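PDB 6HND: aromatic-amino-acid:2-oxoglutarate transaminase, which probably transfers amino groups from aromatic amino acids, and perhaps from 2-aminoadipate, to 2-oxo acids, with pyridoxal 5'-phosphate as cofactor. Local coordinates for residues B[132-137]-B[361-366]; B[145-150]-B[335-340]; B[258-263]-B[325-330]; B[285-290]-B[313-318]. All blocks are in the same frame, centred on the assembly; numbering follows the deposited sequence.

The four contacts enclose one another along the chain: 285-290/313-318 is the innermost, then 258-263/325-330, then 145-150/335-340, and contact 1 spans them all. In space, contact 2 lies between contact 1 and contact 4, its centre 15 to 17 Å from the centres of the other three, while the centres of contacts 1 and 4 are farthest apart, at 32 Å. Contact 2 touches contacts 3 and 4; contact 1 touches none of them. Contact 2 includes strand 333-338 of the seven-stranded mixed sheet of the cofactor-binding domain, at whose end Thr-338 and Ser-340 bind the cofactor phosphate. Contact 4 joins loop 285-290 to helix 312-319, and contact 3 joins the loop after this helix to helix 260-272.

Contact 1. Residues B[132-137]-B[361-366]; sequences AVEGHA and AVKNYS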
# COMPACT_ATOMS: atom_id res chain seq x y z
N ALA B 132 8.58 -10.82 -2.53
CA ALA B 132 7.87 -10.73 -3.83
C ALA B 132 6.63 -9.85 -3.63
O ALA B 132 5.92 -10.03 -2.61
CB ALA B 132 7.49 -12.11 -4.35
N VAL B 133 6.36 -8.99 -4.60
CA VAL B 133 5.30 -7.95 -4.50
C VAL B 133 3.92 -8.62 -4.41
O VAL B 133 3.05 -8.00 -3.79
CB VAL B 133 5.37 -6.95 -5.67
CG1 VAL B 133 4.99 -7.59 -6.99
CG2 VAL B 133 4.50 -5.74 -5.39
N GLU B 134 3.75 -9.80 -5.00
CA GLU B 134 2.47 -10.56 -5.01
C GLU B 134 2.17 -11.17 -3.63
O GLU B 134 1.02 -11.57 -3.39
CB GLU B 134 2.47 -11.64 -6.09
CG GLU B 134 3.51 -12.74 -5.88
CD GLU B 134 4.81 -12.62 -6.68
OE1 GLU B 134 5.14 -11.53 -7.17
OE2 GLU B 134 5.50 -13.64 -6.76
N GLY B 135 3.17 -11.27 -2.76
CA GLY B 135 2.97 -11.67 -1.37
C GLY B 135 3.89 -12.81 -0.98
O GLY B 135 4.51 -13.45 -1.87
N HIS B 136 3.96 -13.08 0.33
CA HIS B 136 4.69 -14.24 0.89
C HIS B 136 3.99 -15.53 0.48
O HIS B 136 2.78 -15.54 0.46
CB HIS B 136 4.79 -14.11 2.41
CG HIS B 136 5.83 -13.13 2.80
ND1 HIS B 136 7.12 -13.52 3.01
CD2 HIS B 136 5.78 -11.80 2.93
CE1 HIS B 136 7.83 -12.44 3.29
NE2 HIS B 136 7.04 -11.39 3.25
N ALA B 137 4.75 -16.59 0.24
CA ALA B 137 4.30 -17.86 -0.37
C ALA B 137 3.27 -18.53 0.54
O ALA B 137 2.25 -19.02 0.07
CB ALA B 137 5.50 -18.73 -0.67
N ALA B 361 -0.74 -8.81 -14.93
CA ALA B 361 -0.95 -7.39 -15.27
C ALA B 361 -1.14 -6.61 -13.97
O ALA B 361 -0.52 -5.55 -13.85
CB ALA B 361 -2.10 -7.24 -16.22
N VAL B 362 -1.89 -7.13 -13.00
CA VAL B 362 -2.05 -6.48 -11.66
C VAL B 362 -0.66 -6.35 -11.00
O VAL B 362 -0.34 -5.27 -10.40
CB VAL B 362 -3.05 -7.19 -10.74
CG1 VAL B 362 -3.03 -6.63 -9.33
CG2 VAL B 362 -4.47 -7.12 -11.27
N LYS B 363 0.17 -7.38 -11.12
CA LYS B 363 1.54 -7.37 -10.55
C LYS B 363 2.31 -6.17 -11.09
O LYS B 363 2.91 -5.43 -10.26
CB LYS B 363 2.30 -8.67 -10.83
CG LYS B 363 3.56 -8.84 -10.00
CD LYS B 363 4.82 -9.12 -10.79
CE LYS B 363 6.02 -8.30 -10.34
NZ LYS B 363 6.72 -7.62 -11.47
N ASN B 364 2.28 -5.94 -12.41
CA ASN B 364 3.07 -4.85 -13.03
C ASN B 364 2.51 -3.51 -12.54
O ASN B 364 3.34 -2.58 -12.38
CB ASN B 364 3.17 -4.98 -14.55
CG ASN B 364 3.92 -6.23 -15.02
OD1 ASN B 364 4.82 -6.72 -14.35
ND2 ASN B 364 3.53 -6.76 -16.18
N TYR B 365 1.18 -3.39 -12.33
CA TYR B 365 0.54 -2.15 -11.78
C TYR B 365 1.01 -1.91 -10.34
O TYR B 365 1.34 -0.77 -9.98
CB TYR B 365 -0.99 -2.26 -11.75
CG TYR B 365 -1.73 -1.02 -11.30
CD1 TYR B 365 -1.35 0.24 -11.74
CD2 TYR B 365 -2.84 -1.10 -10.48
CE1 TYR B 365 -2.06 1.38 -11.39
CE2 TYR B 365 -3.55 0.03 -10.11
CZ TYR B 365 -3.18 1.27 -10.59
OH TYR B 365 -3.86 2.40 -10.24
N SER B 366 1.02 -2.96 -9.51
CA SER B 366 1.40 -2.87 -8.09
C SER B 366 2.83 -2.34 -7.99
O SER B 366 3.12 -1.52 -7.08
CB SER B 366 1.25 -4.19 -7.43
OG SER B 366 -0.07 -4.65 -7.61
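Val-133, in the loop ahead of helix 137-151, turns both methyls to helix 356-369, where Lys-363 and Ser-366 receive them. The valine branches and the lysine chain cross obliquely. Lys-363 leaves its helix with CG trans to the backbone N (chi1 -166°) and is then bent at each later torsion, so its shaft bows around one methyl: Val-133 CG1 is 3.6 Å from Lys-363 CG and equally 3.6 Å from Lys-363 CE. The second methyl, Val-133 CG2, lies 4.1 Å from Ser-366 CB. The serine hydroxyl is spent on its own helix, where Ser-366 OG donates to Val-362 O at 2.9 Å, from 46° above the carbonyl plane. Glu-134 flanks the lysine shaft, with OE1 4.2 Å from Lys-363 CG. A type I turn from Ala-132 to Gly-135 carries both loop residues, and Phe-161 of strand 158-163 packs against Glu-134, Lys-363 and Ser-366. Nearby Tyr-130 belongs to the cofactor site of the partner subunit. No hydrogen bond crosses between the segments. Lys-363 NZ pairs with Asp-367 and stays 6.0 Å from Glu-134 OE1, so the contact rests on hydrocarbon packing, with at most a mild electrostatic attraction.

Contact 2. Residues B[145-150]-B[335-340]; sequences DFIIRT and RVETFS. With PLP (pyridoxal-5'-phosphate), chain E.
Glu-337 of strand 333-338 meets Phe-146 and Ile-147 of helix 137-151 through its carboxylate. Its CB points toward the helix, CG follows beside the backbone N, and a bend at chi2 (-116°) swings the carboxylate across, where its two oxygens meet different partners. OE1 comes to the rim of the Phe-146 ring, near its plane, 4.1 Å from Phe-146 CE2, with carboxylate and ring planes turned 77° apart. OE2 lies 3.7 Å from the Ile-147 CD1 methyl and is held by two nitrogens of Arg-335, NE at 2.8 Å and NH2 at 3.1 Å, with OE2 lying in the guanidinium plane. Tyr-285 OH also bonds to OE2, so three donors reach this buried oxygen, which would probably stabilise a charged carboxylate. The arginine is in turn paired with Asp-281 and Glu-279, and its CD rests 3.8 Å from Ile-147 CD1. Farther along, Thr-338 OG1 (2.5 Å) and Ser-340 OG (2.6 Å) donate to phosphate oxygen O2P of the cofactor, while Ser-340 N closes an ST turn on Thr-338 OG1. Arg-348 of the same chain and Tyr-130 of the second subunit also bind the cofactor. The axes of segments 145-150 and 335-338 approach to 12.4 Å at 115°; Ile-147 extends onto strand 350-355, and Phe-146 packs against helix 392-418.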
# COMPACT_ATOMS: atom_id res chain seq x y z
N ASP B 145 -5.98 -22.24 -0.97
CA ASP B 145 -6.63 -23.37 -0.26
C ASP B 145 -8.01 -22.94 0.22
O ASP B 145 -8.96 -23.73 0.07
CB ASP B 145 -5.73 -23.86 0.87
CG ASP B 145 -4.47 -24.57 0.36
OD1 ASP B 145 -4.42 -24.85 -0.84
OD2 ASP B 145 -3.55 -24.84 1.17
N PHE B 146 -8.12 -21.71 0.75
CA PHE B 146 -9.37 -21.11 1.29
C PHE B 146 -10.38 -20.97 0.16
O PHE B 146 -11.55 -21.30 0.38
CB PHE B 146 -9.08 -19.76 1.95
CG PHE B 146 -10.27 -19.09 2.57
CD1 PHE B 146 -10.80 -19.54 3.77
CD2 PHE B 146 -10.85 -17.98 1.97
CE1 PHE B 146 -11.91 -18.92 4.34
CE2 PHE B 146 -11.96 -17.37 2.54
CZ PHE B 146 -12.48 -17.84 3.72
N ILE B 147 -9.95 -20.45 -0.99
CA ILE B 147 -10.83 -20.26 -2.19
C ILE B 147 -11.21 -21.63 -2.77
O ILE B 147 -12.36 -21.82 -3.15
CB ILE B 147 -10.19 -19.29 -3.20
CG1 ILE B 147 -10.43 -17.85 -2.79
CG2 ILE B 147 -10.67 -19.50 -4.62
CD1 ILE B 147 -11.84 -17.37 -3.06
N ILE B 148 -10.29 -22.59 -2.80
CA ILE B 148 -10.64 -23.97 -3.26
C ILE B 148 -11.75 -24.51 -2.34
O ILE B 148 -12.74 -25.01 -2.88
CB ILE B 148 -9.39 -24.88 -3.31
CG1 ILE B 148 -8.43 -24.47 -4.43
CG2 ILE B 148 -9.79 -26.34 -3.43
CD1 ILE B 148 -7.06 -25.19 -4.38
N ARG B 149 -11.64 -24.32 -1.03
CA ARG B 149 -12.64 -24.84 -0.05
C ARG B 149 -14.00 -24.12 -0.23
O ARG B 149 -15.04 -24.81 -0.27
CB ARG B 149 -12.08 -24.70 1.37
CG ARG B 149 -12.88 -25.41 2.45
CD ARG B 149 -12.66 -26.93 2.48
NE ARG B 149 -13.06 -27.50 3.76
CZ ARG B 149 -14.10 -28.33 3.95
NH1 ARG B 149 -14.88 -28.69 2.95
NH2 ARG B 149 -14.36 -28.79 5.16
N THR B 150 -14.01 -22.80 -0.36
CA THR B 150 -15.26 -21.97 -0.25
C THR B 150 -15.88 -21.68 -1.62
O THR B 150 -17.13 -21.60 -1.67
CB THR B 150 -15.00 -20.66 0.50
OG1 THR B 150 -14.08 -19.84 -0.24
CG2 THR B 150 -14.48 -20.92 1.90
N ARG B 335 -12.36 -11.83 -8.50
CA ARG B 335 -12.97 -11.77 -7.14
C ARG B 335 -12.09 -10.95 -6.19
O ARG B 335 -10.87 -11.25 -6.08
CB ARG B 335 -13.19 -13.17 -6.54
CG ARG B 335 -13.71 -13.11 -5.11
CD ARG B 335 -13.84 -14.49 -4.50
NE ARG B 335 -14.35 -14.50 -3.13
CZ ARG B 335 -15.62 -14.38 -2.78
NH1 ARG B 335 -16.55 -14.17 -3.69
NH2 ARG B 335 -15.94 -14.43 -1.49
N VAL B 336 -12.67 -9.95 -5.54
CA VAL B 336 -11.96 -9.16 -4.49
C VAL B 336 -12.33 -9.66 -3.09
O VAL B 336 -13.53 -9.65 -2.73
CB VAL B 336 -12.31 -7.67 -4.66
CG1 VAL B 336 -11.63 -6.81 -3.58
CG2 VAL B 336 -11.92 -7.22 -6.05
N GLU B 337 -11.32 -10.03 -2.31
CA GLU B 337 -11.46 -10.40 -0.88
C GLU B 337 -10.68 -9.40 -0.01
O GLU B 337 -9.79 -8.71 -0.56
CB GLU B 337 -10.92 -11.81 -0.64
CG GLU B 337 -11.79 -12.90 -1.22
CD GLU B 337 -12.43 -13.86 -0.23
OE1 GLU B 337 -12.39 -13.63 1.01
OE2 GLU B 337 -13.00 -14.82 -0.70
N THR B 338 -11.02 -9.35 1.29
CA THR B 338 -10.31 -8.56 2.33
C THR B 338 -10.32 -9.32 3.66
O THR B 338 -11.24 -10.15 3.89
CB THR B 338 -10.91 -7.15 2.45
OG1 THR B 338 -10.21 -6.33 3.39
CG2 THR B 338 -12.37 -7.19 2.84
N PHE B 339 -9.37 -9.00 4.54
CA PHE B 339 -9.34 -9.46 5.95
C PHE B 339 -9.93 -8.37 6.83
O PHE B 339 -9.92 -8.56 8.04
CB PHE B 339 -7.92 -9.85 6.39
CG PHE B 339 -7.35 -11.04 5.66
CD1 PHE B 339 -7.73 -12.32 6.00
CD2 PHE B 339 -6.45 -10.87 4.62
CE1 PHE B 339 -7.20 -13.41 5.33
CE2 PHE B 339 -5.95 -11.96 3.93
CZ PHE B 339 -6.32 -13.24 4.29
N SER B 340 -10.42 -7.28 6.23
CA SER B 340 -10.92 -6.10 6.97
C SER B 340 -12.09 -6.47 7.88
O SER B 340 -12.11 -6.10 9.06
CB SER B 340 -11.27 -4.97 6.04
OG SER B 340 -10.09 -4.34 5.53
N1 PLP E . -16.31 -2.92 -0.62
C2 PLP E . -17.37 -3.01 0.17
C2A PLP E . -18.66 -3.41 -0.45
C3 PLP E . -17.25 -2.76 1.57
O3 PLP E . -18.36 -2.87 2.36
C4 PLP E . -15.99 -2.40 2.11
C4A PLP E . -15.85 -2.24 3.58
C5 PLP E . -14.89 -2.33 1.23
C6 PLP E . -15.11 -2.58 -0.10
C5A PLP E . -13.52 -1.86 1.65
O4P PLP E . -12.74 -2.82 2.41
P PLP E . -11.21 -2.47 2.81
O1P PLP E . -10.61 -1.67 1.66
O2P PLP E . -10.64 -3.87 3.04
O3P PLP E . -11.28 -1.66 4.07

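Contact 3. Residues B[258-263]-B[325-330]; sequences QSLEFR and LELDTT
Arg-263 and Leu-327 are the closest pair of the two backbones, their CA atoms 8.2 Å apart. One belongs to the first turn of helix 260-272, the other to the loop between helix 312-319 and strand 333-338, where 325-327 have helical backbone angles without regular bonding. In the cofactor-binding domain of this pyridoxal-phosphate-dependent aminotransferase, helix 260-272 forms the beta-alpha-beta crossover between the adjacent parallel strands 243-246 and 276-280. Ser-259 is its N-cap: OG accepts from Phe-262 N at 2.9 Å. The loop is shaped by an Asx turn at Asp-328, whose OD1 receives Thr-330 N at 3.3 Å from well above the carboxylate plane; Tyr-267 OH of helix 260-272 also bonds to OD1.

Across the contact Leu-327 does most of the touching. Its CG stands beside the backbone N (chi1 -56°), and the CD1 methyl meets the base of Arg-263, 3.5 Å from Arg-263 O and 3.8 Å from Arg-263 CB. The other methyl, CD2, faces Leu-260 CD1 more loosely at 4.4 Å. Lys-264 and Tyr-267 continue this patch along the helix. No hydrogen bond joins the segments, and the guanidinium of Arg-263 turns back from Leu-327 to the residue before the N-cap, with NH2 also bonded to Thr-249 OG1. There two nitrogens close on a single acceptor, Gln-258 O: NH2 in the carbonyl plane on a lone pair, and NE, at 2.7 Å, from 54° above it.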
# COMPACT_ATOMS: atom_id res chain seq x y z
N GLN B 258 -27.65 -11.97 -4.34
CA GLN B 258 -28.06 -12.59 -5.63
C GLN B 258 -28.11 -14.09 -5.40
O GLN B 258 -27.12 -14.64 -4.87
CB GLN B 258 -27.08 -12.22 -6.75
CG GLN B 258 -27.13 -10.76 -7.17
CD GLN B 258 -26.01 -10.42 -8.11
OE1 GLN B 258 -25.34 -11.30 -8.67
NE2 GLN B 258 -25.79 -9.14 -8.31
N SER B 259 -29.23 -14.72 -5.78
CA SER B 259 -29.41 -16.19 -5.83
C SER B 259 -28.41 -16.80 -6.82
O SER B 259 -27.92 -16.07 -7.72
CB SER B 259 -30.82 -16.54 -6.25
OG SER B 259 -31.01 -16.30 -7.63
N LEU B 260 -28.15 -18.10 -6.68
CA LEU B 260 -27.34 -18.85 -7.67
C LEU B 260 -27.96 -18.66 -9.06
O LEU B 260 -27.21 -18.33 -9.98
CB LEU B 260 -27.26 -20.32 -7.27
CG LEU B 260 -26.55 -21.23 -8.26
CD1 LEU B 260 -25.14 -20.72 -8.61
CD2 LEU B 260 -26.51 -22.66 -7.71
N GLU B 261 -29.28 -18.77 -9.21
CA GLU B 261 -29.91 -18.75 -10.56
C GLU B 261 -29.81 -17.33 -11.16
O GLU B 261 -29.57 -17.21 -12.38
CB GLU B 261 -31.29 -19.42 -10.49
CG GLU B 261 -32.46 -18.50 -10.21
CD GLU B 261 -33.81 -19.21 -10.37
OE1 GLU B 261 -34.76 -18.57 -10.87
OE2 GLU B 261 -33.89 -20.42 -9.99
N PHE B 262 -29.90 -16.30 -10.32
CA PHE B 262 -29.69 -14.88 -10.73
C PHE B 262 -28.25 -14.69 -11.24
O PHE B 262 -28.04 -14.10 -12.30
CB PHE B 262 -30.04 -13.95 -9.57
CG PHE B 262 -30.08 -12.49 -9.94
CD1 PHE B 262 -28.91 -11.77 -10.09
CD2 PHE B 262 -31.29 -11.86 -10.17
CE1 PHE B 262 -28.95 -10.42 -10.42
CE2 PHE B 262 -31.33 -10.52 -10.52
CZ PHE B 262 -30.15 -9.80 -10.66
N ARG B 263 -27.26 -15.23 -10.52
CA ARG B 263 -25.83 -15.14 -10.93
C ARG B 263 -25.61 -15.84 -12.28
O ARG B 263 -24.80 -15.33 -13.07
CB ARG B 263 -24.91 -15.73 -9.87
CG ARG B 263 -24.88 -14.94 -8.57
CD ARG B 263 -24.43 -15.80 -7.40
NE ARG B 263 -24.81 -15.15 -6.17
CZ ARG B 263 -23.99 -14.46 -5.39
NH1 ARG B 263 -22.69 -14.41 -5.64
NH2 ARG B 263 -24.47 -13.88 -4.31
N LEU B 325 -16.90 -16.86 -9.53
CA LEU B 325 -15.72 -17.71 -9.88
C LEU B 325 -16.22 -19.12 -10.25
O LEU B 325 -15.58 -19.79 -11.09
CB LEU B 325 -14.75 -17.81 -8.70
CG LEU B 325 -13.90 -16.59 -8.33
CD1 LEU B 325 -13.01 -16.90 -7.13
CD2 LEU B 325 -13.06 -16.08 -9.50
N GLU B 326 -17.28 -19.56 -9.57
CA GLU B 326 -17.78 -20.95 -9.66
C GLU B 326 -18.49 -21.12 -11.01
O GLU B 326 -18.60 -22.26 -11.41
CB GLU B 326 -18.65 -21.27 -8.44
CG GLU B 326 -17.81 -21.33 -7.18
CD GLU B 326 -18.58 -21.42 -5.87
OE1 GLU B 326 -19.16 -22.45 -5.63
OE2 GLU B 326 -18.53 -20.45 -5.08
N LEU B 327 -18.90 -20.03 -11.65
CA LEU B 327 -19.55 -20.04 -12.98
C LEU B 327 -18.53 -19.83 -14.09
O LEU B 327 -18.80 -20.24 -15.23
CB LEU B 327 -20.59 -18.91 -13.01
CG LEU B 327 -21.64 -18.99 -11.90
CD1 LEU B 327 -22.69 -17.93 -12.10
CD2 LEU B 327 -22.28 -20.37 -11.87
N ASP B 328 -17.43 -19.16 -13.77
CA ASP B 328 -16.41 -18.66 -14.73
C ASP B 328 -15.63 -19.86 -15.27
O ASP B 328 -15.16 -20.69 -14.46
CB ASP B 328 -15.51 -17.61 -14.06
CG ASP B 328 -14.64 -16.83 -15.02
OD1 ASP B 328 -14.96 -16.81 -16.25
OD2 ASP B 328 -13.67 -16.20 -14.52
N THR B 329 -15.53 -19.95 -16.59
CA THR B 329 -14.73 -20.96 -17.33
C THR B 329 -13.52 -20.31 -18.03
O THR B 329 -12.61 -21.08 -18.40
CB THR B 329 -15.62 -21.72 -18.31
OG1 THR B 329 -16.25 -20.79 -19.19
CG2 THR B 329 -16.67 -22.55 -17.60
N THR B 330 -13.47 -18.97 -18.18
CA THR B 330 -12.50 -18.27 -19.07
C THR B 330 -11.66 -17.23 -18.33
O THR B 330 -10.71 -16.75 -18.93
CB THR B 330 -13.24 -17.56 -20.20
OG1 THR B 330 -14.05 -16.54 -19.60
CG2 THR B 330 -14.08 -18.52 -21.02

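Contact 4. Residues B[285-290]-B[313-318]; sequences YLTLPK and DDYLKN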
# COMPACT_ATOMS: atom_id res chain seq x y z
N TYR B 285 -19.27 -14.25 3.70
CA TYR B 285 -19.09 -15.43 4.58
C TYR B 285 -20.01 -15.28 5.80
O TYR B 285 -20.36 -16.31 6.40
CB TYR B 285 -17.63 -15.65 4.98
CG TYR B 285 -16.73 -15.92 3.81
CD1 TYR B 285 -16.82 -17.13 3.14
CD2 TYR B 285 -15.81 -14.99 3.36
CE1 TYR B 285 -16.01 -17.41 2.06
CE2 TYR B 285 -15.00 -15.27 2.27
CZ TYR B 285 -15.11 -16.48 1.61
OH TYR B 285 -14.36 -16.80 0.52
N LEU B 286 -20.41 -14.05 6.12
CA LEU B 286 -21.32 -13.77 7.27
C LEU B 286 -22.77 -13.94 6.80
O LEU B 286 -23.44 -12.94 6.58
CB LEU B 286 -21.03 -12.36 7.79
CG LEU B 286 -19.56 -12.13 8.18
CD1 LEU B 286 -19.33 -10.67 8.53
CD2 LEU B 286 -19.13 -13.05 9.32
N THR B 287 -23.19 -15.19 6.60
CA THR B 287 -24.55 -15.55 6.11
C THR B 287 -25.49 -15.44 7.31
O THR B 287 -25.08 -15.84 8.40
CB THR B 287 -24.57 -16.95 5.45
OG1 THR B 287 -24.14 -17.89 6.44
CG2 THR B 287 -23.68 -17.04 4.23
N LEU B 288 -26.68 -14.87 7.12
CA LEU B 288 -27.62 -14.57 8.23
C LEU B 288 -28.94 -15.27 7.95
O LEU B 288 -29.54 -15.03 6.90
CB LEU B 288 -27.82 -13.05 8.33
CG LEU B 288 -26.55 -12.21 8.33
CD1 LEU B 288 -26.91 -10.73 8.29
CD2 LEU B 288 -25.69 -12.52 9.53
N PRO B 289 -29.43 -16.15 8.85
CA PRO B 289 -30.76 -16.75 8.70
C PRO B 289 -31.84 -15.66 8.75
O PRO B 289 -31.59 -14.59 9.36
CB PRO B 289 -30.94 -17.73 9.87
CG PRO B 289 -29.66 -17.68 10.68
CD PRO B 289 -28.77 -16.59 10.08
N LYS B 290 -32.98 -15.91 8.10
CA LYS B 290 -34.08 -14.90 8.01
C LYS B 290 -34.60 -14.59 9.42
O LYS B 290 -34.49 -15.44 10.34
CB LYS B 290 -35.14 -15.31 6.98
CG LYS B 290 -36.20 -16.31 7.39
CD LYS B 290 -37.49 -16.12 6.57
CE LYS B 290 -38.15 -17.41 6.17
NZ LYS B 290 -38.59 -18.22 7.34
N ASP B 313 -19.39 -28.36 6.63
CA ASP B 313 -19.92 -29.01 5.39
C ASP B 313 -21.29 -28.42 5.06
O ASP B 313 -21.54 -28.10 3.86
CB ASP B 313 -19.96 -30.54 5.53
CG ASP B 313 -18.59 -31.20 5.47
OD1 ASP B 313 -17.62 -30.56 4.94
OD2 ASP B 313 -18.47 -32.37 5.97
N ASP B 314 -22.14 -28.26 6.08
CA ASP B 314 -23.54 -27.81 5.91
C ASP B 314 -23.49 -26.33 5.51
O ASP B 314 -24.21 -25.95 4.55
CB ASP B 314 -24.36 -28.12 7.18
CG ASP B 314 -25.79 -27.61 7.15
OD1 ASP B 314 -26.32 -27.34 6.05
OD2 ASP B 314 -26.37 -27.45 8.25
N TYR B 315 -22.63 -25.54 6.18
CA TYR B 315 -22.37 -24.12 5.85
C TYR B 315 -21.97 -24.00 4.37
O TYR B 315 -22.64 -23.29 3.59
CB TYR B 315 -21.27 -23.56 6.76
CG TYR B 315 -20.76 -22.20 6.36
CD1 TYR B 315 -21.58 -21.08 6.41
CD2 TYR B 315 -19.45 -22.03 5.96
CE1 TYR B 315 -21.11 -19.82 6.08
CE2 TYR B 315 -18.95 -20.77 5.65
CZ TYR B 315 -19.79 -19.67 5.70
OH TYR B 315 -19.29 -18.43 5.38
N LEU B 316 -20.91 -24.70 3.97
CA LEU B 316 -20.33 -24.56 2.62
C LEU B 316 -21.41 -24.92 1.60
O LEU B 316 -21.48 -24.24 0.57
CB LEU B 316 -19.11 -25.45 2.46
CG LEU B 316 -17.89 -25.04 3.28
CD1 LEU B 316 -16.72 -25.97 2.97
CD2 LEU B 316 -17.51 -23.59 3.03
N LYS B 317 -22.21 -25.94 1.90
CA LYS B 317 -23.10 -26.58 0.90
C LYS B 317 -24.41 -25.79 0.79
O LYS B 317 -24.85 -25.55 -0.34
CB LYS B 317 -23.36 -28.04 1.25
CG LYS B 317 -24.01 -28.85 0.13
CD LYS B 317 -24.40 -30.27 0.52
CE LYS B 317 -25.16 -30.99 -0.57
NZ LYS B 317 -24.55 -32.31 -0.86
N ASN B 318 -25.01 -25.38 1.92
CA ASN B 318 -26.41 -24.89 1.94
C ASN B 318 -26.47 -23.41 2.31
O ASN B 318 -27.45 -22.78 1.89
CB ASN B 318 -27.27 -25.78 2.83
CG ASN B 318 -27.20 -27.23 2.37
OD1 ASN B 318 -27.54 -27.54 1.23
ND2 ASN B 318 -26.69 -28.11 3.22
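Thr-287 and Tyr-315 bring the backbones nearest, CA to CA 8.8 Å, where an irregular loop with an inverse gamma turn centred on Leu-286 passes helix 312-319, widened to a pi-type turn at 315-318. Tyr-315 spans the gap. A chi1 of 170° extends its ring away from the helix backbone N and over to the loop, and OH donates to Tyr-285 O at 2.6 Å. The hydroxyl sits in the carbonyl plane, on a lone pair. The two tyrosine side chains cross at about a right angle: Tyr-315 OH lies at the edge of the Tyr-285 ring, 3.3 Å from Tyr-285 CB and 3.6 Å from Tyr-285 CD1. This loop follows strand 276-280 of the central sheet and includes, just ahead of Tyr-285, the cofactor ligand Tyr-283. Leu-320, in the loop after helix 312-319, and Leu-400 of helix 392-418 add to the buried packing of the Tyr-315 ring. Thr-287 comes to another part of that ring's edge, OG1 in the ring plane and 3.6 Å from Tyr-315 CE1, and the same OG1 is hydrogen-bonded to Arg-403 NE. Within the helix, Asn-318 ND2 donates almost straight to Asp-314 OD1 at 3.0 Å, on the anti side of the carboxylate.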